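Local coordinates for ferritin, putative (Archaeoglobus fulgidus, PDB 5LS9), which probably stores iron, as a ferritin subunit of a 24-chain assembly, and is here a humanized chimera studied as a tool for cell-targeted delivery, at residues L12-I16 / M59-V63; Y21-Y26 / H91-E96; L38-W44 / D157-R163; P85-E90 / I139-R144. The protein carries 10 engineered substitutions. All coordinates share one frame; numbering follows the deposited sequence.

Contact 1 (L12-I16 / M59-V63); sequences LNRQI and MFDFV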
# COMPACT_ATOMS: atom_id res chain seq x y z
N LEU F 12 56.97 -17.37 -12.55
CA LEU F 12 55.57 -17.00 -12.81
C LEU F 12 55.31 -16.67 -14.28
O LEU F 12 54.25 -16.98 -14.81
CB LEU F 12 55.13 -15.83 -11.92
CG LEU F 12 55.04 -16.07 -10.40
CD1 LEU F 12 54.83 -14.74 -9.68
CD2 LEU F 12 53.93 -17.05 -10.05
N ASN F 13 56.28 -16.04 -14.94
CA ASN F 13 56.23 -15.85 -16.39
C ASN F 13 56.15 -17.17 -17.14
O ASN F 13 55.52 -17.26 -18.20
CB ASN F 13 57.46 -15.09 -16.88
CG ASN F 13 57.33 -13.61 -16.67
OD1 ASN F 13 56.43 -12.98 -17.21
ND2 ASN F 13 58.23 -13.03 -15.90
N ARG F 14 56.81 -18.19 -16.60
CA ARG F 14 56.71 -19.55 -17.13
C ARG F 14 55.29 -20.07 -16.94
O ARG F 14 54.69 -20.57 -17.89
CB ARG F 14 57.71 -20.50 -16.46
CG ARG F 14 59.13 -20.39 -17.00
CD ARG F 14 59.25 -21.03 -18.38
NE ARG F 14 60.37 -20.48 -19.13
CZ ARG F 14 60.51 -20.56 -20.46
NH1 ARG F 14 59.60 -21.16 -21.22
NH2 ARG F 14 61.58 -20.02 -21.04
N GLN F 15 54.76 -19.94 -15.72
CA GLN F 15 53.42 -20.43 -15.41
C GLN F 15 52.40 -19.72 -16.31
O GLN F 15 51.65 -20.38 -17.03
CB GLN F 15 53.09 -20.27 -13.92
CG GLN F 15 51.73 -20.82 -13.49
CD GLN F 15 51.52 -22.30 -13.80
OE1 GLN F 15 52.48 -23.06 -14.01
NE2 GLN F 15 50.26 -22.73 -13.82
N ILE F 16 52.43 -18.38 -16.32
CA ILE F 16 51.60 -17.60 -17.24
C ILE F 16 51.64 -18.19 -18.66
O ILE F 16 50.60 -18.38 -19.27
CB ILE F 16 52.05 -16.12 -17.33
CG1 ILE F 16 51.71 -15.37 -16.05
CG2 ILE F 16 51.32 -15.42 -18.47
CD1 ILE F 16 52.36 -14.00 -15.97
N MET F 59 47.24 -13.90 -12.88
CA MET F 59 48.68 -13.94 -12.59
C MET F 59 49.39 -12.76 -13.24
O MET F 59 50.21 -12.10 -12.61
CB MET F 59 49.28 -15.27 -13.08
CG MET F 59 50.65 -15.61 -12.49
SD MET F 59 51.13 -17.35 -12.62
CE MET F 59 50.30 -18.06 -11.19
N PHE F 60 49.05 -12.50 -14.51
CA PHE F 60 49.58 -11.36 -15.26
C PHE F 60 49.53 -10.14 -14.38
O PHE F 60 50.57 -9.52 -14.12
CB PHE F 60 48.75 -11.12 -16.54
CG PHE F 60 49.29 -10.03 -17.45
CD1 PHE F 60 49.09 -8.68 -17.14
CD2 PHE F 60 49.95 -10.35 -18.62
CE1 PHE F 60 49.57 -7.68 -17.98
CE2 PHE F 60 50.43 -9.35 -19.46
CZ PHE F 60 50.24 -8.02 -19.14
N ASP F 61 48.34 -9.82 -13.89
CA ASP F 61 48.13 -8.63 -13.06
C ASP F 61 48.96 -8.69 -11.80
O ASP F 61 49.57 -7.69 -11.42
CB ASP F 61 46.65 -8.47 -12.68
CG ASP F 61 45.77 -8.15 -13.87
OD1 ASP F 61 46.13 -7.25 -14.66
OD2 ASP F 61 44.72 -8.81 -14.00
N PHE F 62 49.00 -9.87 -11.18
CA PHE F 62 49.72 -10.03 -9.92
C PHE F 62 51.18 -9.62 -10.05
O PHE F 62 51.65 -8.77 -9.31
CB PHE F 62 49.65 -11.47 -9.41
CG PHE F 62 50.33 -11.67 -8.09
CD1 PHE F 62 49.81 -11.08 -6.94
CD2 PHE F 62 51.49 -12.41 -7.99
CE1 PHE F 62 50.43 -11.23 -5.72
CE2 PHE F 62 52.12 -12.57 -6.77
CZ PHE F 62 51.59 -11.98 -5.63
N VAL F 63 51.87 -10.22 -11.02
CA VAL F 63 53.29 -9.92 -11.28
C VAL F 63 53.54 -8.41 -11.34
O VAL F 63 54.47 -7.90 -10.69
CB VAL F 63 53.77 -10.57 -12.60
CG1 VAL F 63 55.15 -10.05 -13.00
CG2 VAL F 63 53.80 -12.09 -12.47
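M59 sends its side chain from helix 39-65 across to L12, Q15 and I16 on helix 6-35. The two helices run antiparallel, their local axes 10.2 Å apart, as neighbours in the ferritin four-helix bundle. The M59 chain leaves with CG anti to the backbone N (chi1 -163°), staying outstretched as far as the sulfur and then bending at the methyl. M59 CG lies 3.7 Å from I16 CG1. The sulfur goes further, M59 SD being 3.6 Å from Q15 CG; the M59 chain crosses those of L12 and Q15 at about a right angle, with L12 CD2 also against the sulfur. F60 offers mainly backbone: I16 CD1 rests 3.9 Å from F60 CA, while the F60 ring packs on D34 of a neighbouring subunit. Two residues on, L12 CD1 approaches the edge of the F62 ring, near its plane and 4.4 Å from CD2. V63 closes the row, its CG2 4.0 Å from L12 CD1. The amide of Q15 looks away from this apolar seam, NE2 bonding to E19, a ligand of the bound magnesium ion. Because no hydrogen bond joins the two segments, the contact rests on side-chain fit, with Q15 as a second-shell partner of the metal site.

Contact 2 (Y21-Y26 / H91-E96); sequences YSAYLY and HVYEHE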
# COMPACT_ATOMS: atom_id res chain seq x y z
N TYR F 21 49.50 -21.72 -22.80
CA TYR F 21 49.52 -22.91 -23.64
C TYR F 21 48.32 -23.82 -23.32
O TYR F 21 47.69 -24.36 -24.23
CB TYR F 21 50.84 -23.69 -23.52
CG TYR F 21 50.80 -24.99 -24.29
CD1 TYR F 21 50.46 -25.01 -25.65
CD2 TYR F 21 51.06 -26.21 -23.66
CE1 TYR F 21 50.40 -26.20 -26.35
CE2 TYR F 21 51.01 -27.40 -24.37
CZ TYR F 21 50.68 -27.39 -25.71
OH TYR F 21 50.62 -28.57 -26.41
N SER F 22 48.01 -23.98 -22.04
CA SER F 22 46.84 -24.76 -21.62
C SER F 22 45.58 -24.25 -22.32
O SER F 22 44.78 -25.04 -22.80
CB SER F 22 46.66 -24.71 -20.09
OG SER F 22 47.85 -25.10 -19.41
N ALA F 23 45.42 -22.93 -22.40
CA ALA F 23 44.32 -22.32 -23.15
C ALA F 23 44.37 -22.70 -24.63
O ALA F 23 43.40 -23.19 -25.19
CB ALA F 23 44.35 -20.81 -22.99
N TYR F 24 45.51 -22.47 -25.25
CA TYR F 24 45.69 -22.82 -26.65
C TYR F 24 45.39 -24.31 -26.90
O TYR F 24 44.85 -24.67 -27.94
CB TYR F 24 47.11 -22.43 -27.11
CG TYR F 24 47.22 -22.05 -28.57
CD1 TYR F 24 46.37 -21.09 -29.14
CD2 TYR F 24 48.18 -22.63 -29.39
CE1 TYR F 24 46.46 -20.75 -30.48
CE2 TYR F 24 48.28 -22.29 -30.74
CZ TYR F 24 47.42 -21.35 -31.27
OH TYR F 24 47.53 -21.01 -32.61
N LEU F 25 45.72 -25.18 -25.94
CA LEU F 25 45.42 -26.61 -26.06
C LEU F 25 43.91 -26.86 -26.10
O LEU F 25 43.43 -27.58 -26.98
CB LEU F 25 46.04 -27.40 -24.90
CG LEU F 25 45.81 -28.92 -24.82
CD1 LEU F 25 46.51 -29.64 -25.96
CD2 LEU F 25 46.27 -29.48 -23.48
N TYR F 26 43.18 -26.27 -25.15
CA TYR F 26 41.74 -26.52 -25.04
C TYR F 26 40.99 -25.91 -26.21
O TYR F 26 39.97 -26.45 -26.64
CB TYR F 26 41.19 -26.00 -23.71
CG TYR F 26 41.82 -26.67 -22.50
CD1 TYR F 26 41.81 -28.05 -22.35
CD2 TYR F 26 42.41 -25.92 -21.50
CE1 TYR F 26 42.38 -28.65 -21.26
CE2 TYR F 26 42.98 -26.51 -20.40
CZ TYR F 26 42.96 -27.88 -20.29
OH TYR F 26 43.54 -28.46 -19.19
N HIS F 91 43.91 -36.91 -21.88
CA HIS F 91 45.02 -35.96 -22.01
C HIS F 91 44.80 -34.73 -21.14
O HIS F 91 45.75 -34.20 -20.54
CB HIS F 91 45.23 -35.54 -23.46
CG HIS F 91 46.57 -34.94 -23.72
ND1 HIS F 91 46.77 -33.57 -23.80
CD2 HIS F 91 47.78 -35.51 -23.91
CE1 HIS F 91 48.05 -33.34 -24.03
NE2 HIS F 91 48.68 -34.49 -24.10
N VAL F 92 43.55 -34.27 -21.07
CA VAL F 92 43.18 -33.14 -20.23
C VAL F 92 43.58 -33.41 -18.77
O VAL F 92 44.21 -32.57 -18.13
CB VAL F 92 41.66 -32.84 -20.33
CG1 VAL F 92 41.21 -31.81 -19.29
CG2 VAL F 92 41.30 -32.35 -21.72
N TYR F 93 43.22 -34.58 -18.27
CA TYR F 93 43.57 -34.96 -16.90
C TYR F 93 45.09 -34.92 -16.71
O TYR F 93 45.60 -34.09 -15.95
CB TYR F 93 42.98 -36.34 -16.56
CG TYR F 93 43.26 -36.83 -15.15
CD1 TYR F 93 42.88 -36.07 -14.04
CD2 TYR F 93 43.87 -38.06 -14.92
CE1 TYR F 93 43.13 -36.52 -12.75
CE2 TYR F 93 44.12 -38.51 -13.64
CZ TYR F 93 43.75 -37.74 -12.56
OH TYR F 93 43.99 -38.20 -11.28
N GLU F 94 45.81 -35.78 -17.44
CA GLU F 94 47.28 -35.89 -17.30
C GLU F 94 48.03 -34.59 -17.65
O GLU F 94 49.15 -34.39 -17.18
CB GLU F 94 47.84 -37.05 -18.13
CG GLU F 94 47.91 -38.38 -17.37
CD GLU F 94 48.43 -39.54 -18.22
OE1 GLU F 94 48.48 -39.41 -19.47
OE2 GLU F 94 48.79 -40.59 -17.64
N HIS F 95 47.42 -33.73 -18.46
CA HIS F 95 47.93 -32.37 -18.66
C HIS F 95 47.66 -31.54 -17.41
O HIS F 95 48.55 -30.85 -16.92
CB HIS F 95 47.29 -31.70 -19.89
CG HIS F 95 47.75 -30.29 -20.12
ND1 HIS F 95 48.77 -29.97 -21.00
CD2 HIS F 95 47.33 -29.11 -19.60
CE1 HIS F 95 48.95 -28.66 -21.00
NE2 HIS F 95 48.09 -28.12 -20.16
N GLU F 96 46.42 -31.60 -16.89
CA GLU F 96 46.04 -30.81 -15.72
C GLU F 96 46.74 -31.27 -14.46
O GLU F 96 47.05 -30.45 -13.60
CB GLU F 96 44.52 -30.79 -15.50
CG GLU F 96 43.76 -29.85 -16.41
CD GLU F 96 43.92 -28.38 -16.05
OE1 GLU F 96 44.91 -28.02 -15.36
OE2 GLU F 96 43.04 -27.58 -16.45
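S22 OG is gripped twice: it accepts a hydrogen bond from H95 NE2 at 3.1 Å, and it is also bonded to the carbonyl of A18 on its own helix. The hydroxyl lies at the imidazole edge, only 2° out of the ring plane. H95 reaches over with CG anti to its backbone N (chi1 179°), and its side chain enters as a knob into the hole formed by Y21, S22, L25 and Y26. L25 comes from the opposite direction and sets CD2 over one face of the imidazole, 3.6 Å from the ring centroid, a CH-pi contact. Y21 CE2 lies 4.1 Å from H95 CE1. These residues join helices 6-35 and 85-112, which run antiparallel in the four-helix bundle of the ferritin fold, with 12.1 Å between the local axes. An alanine in place of H95 would probably leave the S22 hydroxyl without its imidazole donor and open a gap beneath the L25 methyl. Further along, V92 CG2 meets the edge of the Y26 ring, 3.9 Å from CE1. The Y26 hydroxyl extends to the carboxylate of E96, with OH 2.9 Å from OE2, the ring and carboxylate planes 31° apart. E96 OE1 bonds to the side-chain amide of Q129, a ligand of the bound magnesium ion, and so can orient that ligand from the second shell, while OE2 lies close to the carboxylates of E52, another ligand, and E132.

Contact 3 (L38-W44 / D157-R163); sequences LKGFSNW and DKELSLR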
# COMPACT_ATOMS: atom_id res chain seq x y z
N LEU F 38 30.35 -32.84 -32.28
CA LEU F 38 29.97 -32.78 -30.86
C LEU F 38 29.92 -31.35 -30.33
O LEU F 38 30.95 -30.80 -29.93
CB LEU F 38 30.92 -33.62 -30.00
CG LEU F 38 30.73 -35.14 -30.06
CD1 LEU F 38 31.90 -35.84 -29.38
CD2 LEU F 38 29.42 -35.57 -29.43
N LYS F 39 28.71 -30.78 -30.29
CA LYS F 39 28.52 -29.35 -29.99
C LYS F 39 28.62 -29.00 -28.50
O LYS F 39 28.99 -27.88 -28.14
CB LYS F 39 27.18 -28.85 -30.55
CG LYS F 39 26.93 -29.15 -32.02
CD LYS F 39 27.53 -28.12 -32.97
CE LYS F 39 29.04 -28.01 -32.86
NZ LYS F 39 29.67 -27.39 -34.06
N GLY F 40 28.27 -29.95 -27.64
CA GLY F 40 28.40 -29.77 -26.20
C GLY F 40 29.83 -29.91 -25.71
O GLY F 40 30.28 -29.14 -24.86
N PHE F 41 30.54 -30.89 -26.26
CA PHE F 41 31.96 -31.06 -25.94
C PHE F 41 32.74 -29.83 -26.40
O PHE F 41 33.59 -29.31 -25.67
CB PHE F 41 32.51 -32.32 -26.61
CG PHE F 41 32.12 -33.58 -25.93
CD1 PHE F 41 30.85 -34.12 -26.11
CD2 PHE F 41 33.00 -34.24 -25.10
CE1 PHE F 41 30.48 -35.29 -25.47
CE2 PHE F 41 32.65 -35.41 -24.46
CZ PHE F 41 31.38 -35.94 -24.64
N SER F 42 32.43 -29.37 -27.62
CA SER F 42 33.05 -28.16 -28.18
C SER F 42 32.85 -26.95 -27.27
O SER F 42 33.79 -26.20 -27.02
CB SER F 42 32.50 -27.86 -29.58
OG SER F 42 31.21 -27.27 -29.51
N ASN F 43 31.62 -26.77 -26.79
CA ASN F 43 31.31 -25.68 -25.87
C ASN F 43 32.15 -25.74 -24.59
O ASN F 43 32.66 -24.71 -24.13
CB ASN F 43 29.82 -25.70 -25.53
CG ASN F 43 29.42 -24.57 -24.59
OD1 ASN F 43 29.33 -24.76 -23.37
ND2 ASN F 43 29.21 -23.38 -25.15
N TRP F 44 32.30 -26.94 -24.03
CA TRP F 44 33.05 -27.16 -22.78
C TRP F 44 34.50 -26.72 -22.86
O TRP F 44 35.01 -26.08 -21.94
CB TRP F 44 33.02 -28.64 -22.40
CG TRP F 44 33.43 -28.93 -20.99
CD1 TRP F 44 32.61 -29.03 -19.91
CD2 TRP F 44 34.76 -29.19 -20.51
NE1 TRP F 44 33.34 -29.33 -18.79
CE2 TRP F 44 34.66 -29.43 -19.13
CE3 TRP F 44 36.02 -29.22 -21.11
CZ2 TRP F 44 35.77 -29.71 -18.33
CZ3 TRP F 44 37.13 -29.49 -20.31
CH2 TRP F 44 36.99 -29.73 -18.94
N ASP F 157 26.81 -35.33 -24.31
CA ASP F 157 27.07 -34.18 -25.18
C ASP F 157 26.24 -32.99 -24.74
O ASP F 157 26.78 -31.99 -24.28
CB ASP F 157 26.77 -34.51 -26.64
CG ASP F 157 26.88 -33.29 -27.55
OD1 ASP F 157 27.95 -32.63 -27.51
OD2 ASP F 157 25.92 -33.00 -28.30
N LYS F 158 24.92 -33.13 -24.85
CA LYS F 158 24.00 -32.03 -24.57
C LYS F 158 24.26 -31.39 -23.21
O LYS F 158 24.21 -30.17 -23.06
CB LYS F 158 22.55 -32.52 -24.65
CG LYS F 158 21.50 -31.42 -24.69
CD LYS F 158 20.10 -32.01 -24.79
CE LYS F 158 19.01 -30.96 -24.67
NZ LYS F 158 17.64 -31.52 -24.84
N GLU F 159 24.56 -32.23 -22.22
CA GLU F 159 24.74 -31.77 -20.85
C GLU F 159 25.88 -30.75 -20.75
O GLU F 159 25.71 -29.70 -20.15
CB GLU F 159 25.00 -32.96 -19.91
CG GLU F 159 23.97 -33.08 -18.81
CD GLU F 159 24.26 -34.23 -17.87
OE1 GLU F 159 25.09 -35.10 -18.22
OE2 GLU F 159 23.67 -34.26 -16.77
N LEU F 160 27.02 -31.07 -21.36
CA LEU F 160 28.19 -30.18 -21.36
C LEU F 160 27.94 -28.82 -22.02
O LEU F 160 28.63 -27.85 -21.70
CB LEU F 160 29.37 -30.88 -22.03
CG LEU F 160 29.87 -32.09 -21.23
CD1 LEU F 160 30.13 -33.29 -22.11
CD2 LEU F 160 31.12 -31.75 -20.43
N SER F 161 26.95 -28.76 -22.92
CA SER F 161 26.49 -27.49 -23.54
C SER F 161 26.15 -26.40 -22.52
O SER F 161 26.33 -25.22 -22.79
CB SER F 161 25.24 -27.71 -24.40
OG SER F 161 25.27 -28.94 -25.09
N LEU F 162 25.66 -26.81 -21.35
CA LEU F 162 25.11 -25.88 -20.36
C LEU F 162 26.17 -25.24 -19.44
O LEU F 162 25.82 -24.50 -18.52
CB LEU F 162 24.02 -26.58 -19.52
CG LEU F 162 22.76 -27.03 -20.28
CD1 LEU F 162 22.86 -28.47 -20.77
CD2 LEU F 162 21.53 -26.90 -19.40
N ARG F 163 27.44 -25.52 -19.68
CA ARG F 163 28.50 -24.80 -18.97
C ARG F 163 28.58 -23.36 -19.48
O ARG F 163 28.20 -23.08 -20.62
CB ARG F 163 29.84 -25.50 -19.16
CG ARG F 163 30.90 -25.03 -18.19
CD ARG F 163 32.28 -25.56 -18.56
NE ARG F 163 33.27 -25.17 -17.57
CZ ARG F 163 34.55 -25.55 -17.58
NH1 ARG F 163 35.01 -26.34 -18.54
NH2 ARG F 163 35.37 -25.13 -16.62
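The first turn of helix 39-65 receives the carboxylate of D157 from the short fifth helix, 150-160, which follows the four-helix bundle in the ferritin fold. D157 OD1 takes the amide of G40 at 2.7 Å (N-H...O 138°), met on the syn side, and a weaker, longer bond from F41 N. L38 holds the N-cap position, so this negative charge faces the start of a helix, where the dipole would probably favour it. The backbones come very near here: the CA atoms of G40 and S161 are 4.0 Å apart, and G40 CA makes a CH...O contact of 3.4 Å with D157 O. G40, having no side chain, lets the two backbones lie this close. The F41 ring lies nearly coplanar with the carboxylate, its edge toward OD1, while L160 CD1 sits over one ring face, 3.9 Å from the centroid. At the end of the type I turn from L160 to R163, the R163 side chain stretches out across W44. Its CZ is 4.4 Å from the centroid of the five-membered ring, a cation-pi contact with ring and guanidinium planes 45° apart. A serine in place of W44 would probably leave the guanidinium without its aromatic platform and the arginine chain freer to turn. The charge is paired with E51, which NH2 meets in a salt bridge, while NH1 also donates a hydrogen bond to Q48. Lower on the arginine chain, R163 CD adds an off-centre CH-pi contact, 4.1 Å from the centroid of the same W44 five-membered ring.

Contact 4 (P85-E90 / I139-R144); sequences PLAAFE and IVEKLR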
# COMPACT_ATOMS: atom_id res chain seq x y z
N PRO F 85 37.01 -39.02 -28.12
CA PRO F 85 36.61 -38.16 -27.01
C PRO F 85 37.14 -38.64 -25.65
O PRO F 85 37.48 -37.82 -24.79
CB PRO F 85 35.08 -38.24 -27.06
CG PRO F 85 34.78 -38.42 -28.51
CD PRO F 85 35.89 -39.28 -29.04
N LEU F 86 37.21 -39.96 -25.46
CA LEU F 86 37.76 -40.54 -24.24
C LEU F 86 39.26 -40.28 -24.09
O LEU F 86 39.71 -39.79 -23.05
CB LEU F 86 37.47 -42.04 -24.22
CG LEU F 86 38.05 -42.88 -23.07
CD1 LEU F 86 37.86 -42.24 -21.70
CD2 LEU F 86 37.41 -44.26 -23.11
N ALA F 87 40.03 -40.59 -25.13
CA ALA F 87 41.48 -40.33 -25.14
C ALA F 87 41.78 -38.83 -25.04
O ALA F 87 42.75 -38.42 -24.39
CB ALA F 87 42.12 -40.91 -26.40
N ALA F 88 40.95 -38.02 -25.70
CA ALA F 88 41.04 -36.57 -25.62
C ALA F 88 41.01 -36.13 -24.17
O ALA F 88 41.90 -35.42 -23.72
CB ALA F 88 39.90 -35.92 -26.38
N PHE F 89 39.98 -36.56 -23.44
CA PHE F 89 39.80 -36.17 -22.04
C PHE F 89 40.78 -36.82 -21.07
O PHE F 89 40.95 -36.33 -19.96
CB PHE F 89 38.36 -36.43 -21.56
CG PHE F 89 37.49 -35.21 -21.57
CD1 PHE F 89 37.74 -34.15 -20.70
CD2 PHE F 89 36.40 -35.11 -22.44
CE1 PHE F 89 36.94 -33.02 -20.70
CE2 PHE F 89 35.60 -33.99 -22.44
CZ PHE F 89 35.86 -32.94 -21.57
N GLU F 90 41.41 -37.92 -21.48
CA GLU F 90 42.49 -38.50 -20.69
C GLU F 90 43.79 -37.70 -20.82
O GLU F 90 44.67 -37.81 -19.96
CB GLU F 90 42.73 -39.97 -21.05
CG GLU F 90 41.73 -40.90 -20.39
CD GLU F 90 41.98 -42.35 -20.73
OE1 GLU F 90 41.92 -42.69 -21.93
OE2 GLU F 90 42.23 -43.14 -19.80
N ILE F 139 34.50 -36.80 -16.01
CA ILE F 139 34.12 -37.02 -17.41
C ILE F 139 34.92 -38.18 -18.04
O ILE F 139 34.37 -38.95 -18.83
CB ILE F 139 34.27 -35.73 -18.25
CG1 ILE F 139 33.43 -34.60 -17.65
CG2 ILE F 139 33.84 -35.96 -19.70
CD1 ILE F 139 33.89 -33.21 -18.04
N VAL F 140 36.20 -38.29 -17.70
CA VAL F 140 37.03 -39.40 -18.16
C VAL F 140 36.35 -40.72 -17.81
O VAL F 140 36.16 -41.57 -18.69
CB VAL F 140 38.44 -39.38 -17.51
CG1 VAL F 140 39.14 -40.72 -17.68
CG2 VAL F 140 39.29 -38.27 -18.10
N GLU F 141 35.99 -40.86 -16.53
CA GLU F 141 35.26 -42.03 -16.03
C GLU F 141 33.97 -42.25 -16.80
O GLU F 141 33.75 -43.33 -17.34
CB GLU F 141 34.93 -41.86 -14.53
CG GLU F 141 36.08 -42.13 -13.57
CD GLU F 141 35.66 -41.90 -12.12
OE1 GLU F 141 35.40 -40.73 -11.75
OE2 GLU F 141 35.60 -42.87 -11.34
N LYS F 142 33.13 -41.22 -16.87
CA LYS F 142 31.85 -41.31 -17.59
C LYS F 142 32.02 -41.80 -19.02
O LYS F 142 31.16 -42.53 -19.52
CB LYS F 142 31.12 -39.97 -17.61
CG LYS F 142 30.54 -39.59 -16.27
CD LYS F 142 29.17 -38.94 -16.40
CE LYS F 142 28.57 -38.71 -15.03
NZ LYS F 142 27.11 -38.46 -15.09
N LEU F 143 33.10 -41.40 -19.68
CA LEU F 143 33.35 -41.80 -21.06
C LEU F 143 33.75 -43.27 -21.21
O LEU F 143 33.46 -43.89 -22.23
CB LEU F 143 34.39 -40.88 -21.71
CG LEU F 143 33.85 -39.50 -22.11
CD1 LEU F 143 34.98 -38.59 -22.56
CD2 LEU F 143 32.81 -39.61 -23.21
N ARG F 144 34.40 -43.84 -20.19
CA ARG F 144 34.68 -45.28 -20.18
C ARG F 144 33.40 -46.09 -19.96
O ARG F 144 33.16 -47.09 -20.65
CB ARG F 144 35.71 -45.63 -19.10
CG ARG F 144 37.11 -45.10 -19.39
CD ARG F 144 38.06 -45.41 -18.25
NE ARG F 144 39.12 -44.41 -18.13
CZ ARG F 144 39.84 -44.19 -17.03
NH1 ARG F 144 40.78 -43.25 -17.03
NH2 ARG F 144 39.63 -44.89 -15.92
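F89 and I139 meet face to methyl: I139 CG2 lies over one side of the phenyl ring, 3.9 Å from its centroid and shifted toward the rim, in a CH-pi contact. L143 crosses the same ring at about a right angle, its CD1 3.8 Å from F89 CD2, and V140 CG2 packs 4.0 Å from F89 CB. One turn back, L86 holds CG anti to the backbone N (chi1 176°), which carries CD1 to 3.7 Å from L143 CB; CD2 of the same leucine touches the aliphatic stem of R144. The local axes of helices 85-112 and 116-146 are 9.1 Å apart and run antiparallel at 158°, a neighbouring pair in the ferritin four-helix bundle. Toward the more open side of this interface the chemistry turns polar. E90 CG lies against V140 CG1, and its extended chain brings OE2 to 3.1 Å from R144 NH1, a salt bridge whose hydrogen bond is weak and bent (132°). Carboxylate and guanidinium planes are 56° apart, so the two groups do not pair flat. In the next shell, M45 of helix 39-65 packs against F89, and L153 and L156 of the short helix 150-160 cover L143. P85, at the start of its helix, leans on Y32 and F33 of helix 6-35.

How the contacts relate
Contacts 1, 2 and 4 join pairs of helices within the four-helix bundle, whereas contact 3 ties the bundle to the short fifth helix. Contact 2 lies nearest the centre of the chain, about 5 Å from it, and mixes a histidine-serine bond with apolar packing beside the metal site. Contact 1, also buried, has no hydrogen bond between its segments and packs mainly apolar groups, on the opposite side of the centre from contacts 3 and 4. Those two touch through aromatic packing, W44 meeting F89 edge-to-face. Contact 4 is only partly buried and carries a salt bridge; contact 3, buried but centred about 17 Å from the chain's centre, adds backbone amides and a cation-pi pair.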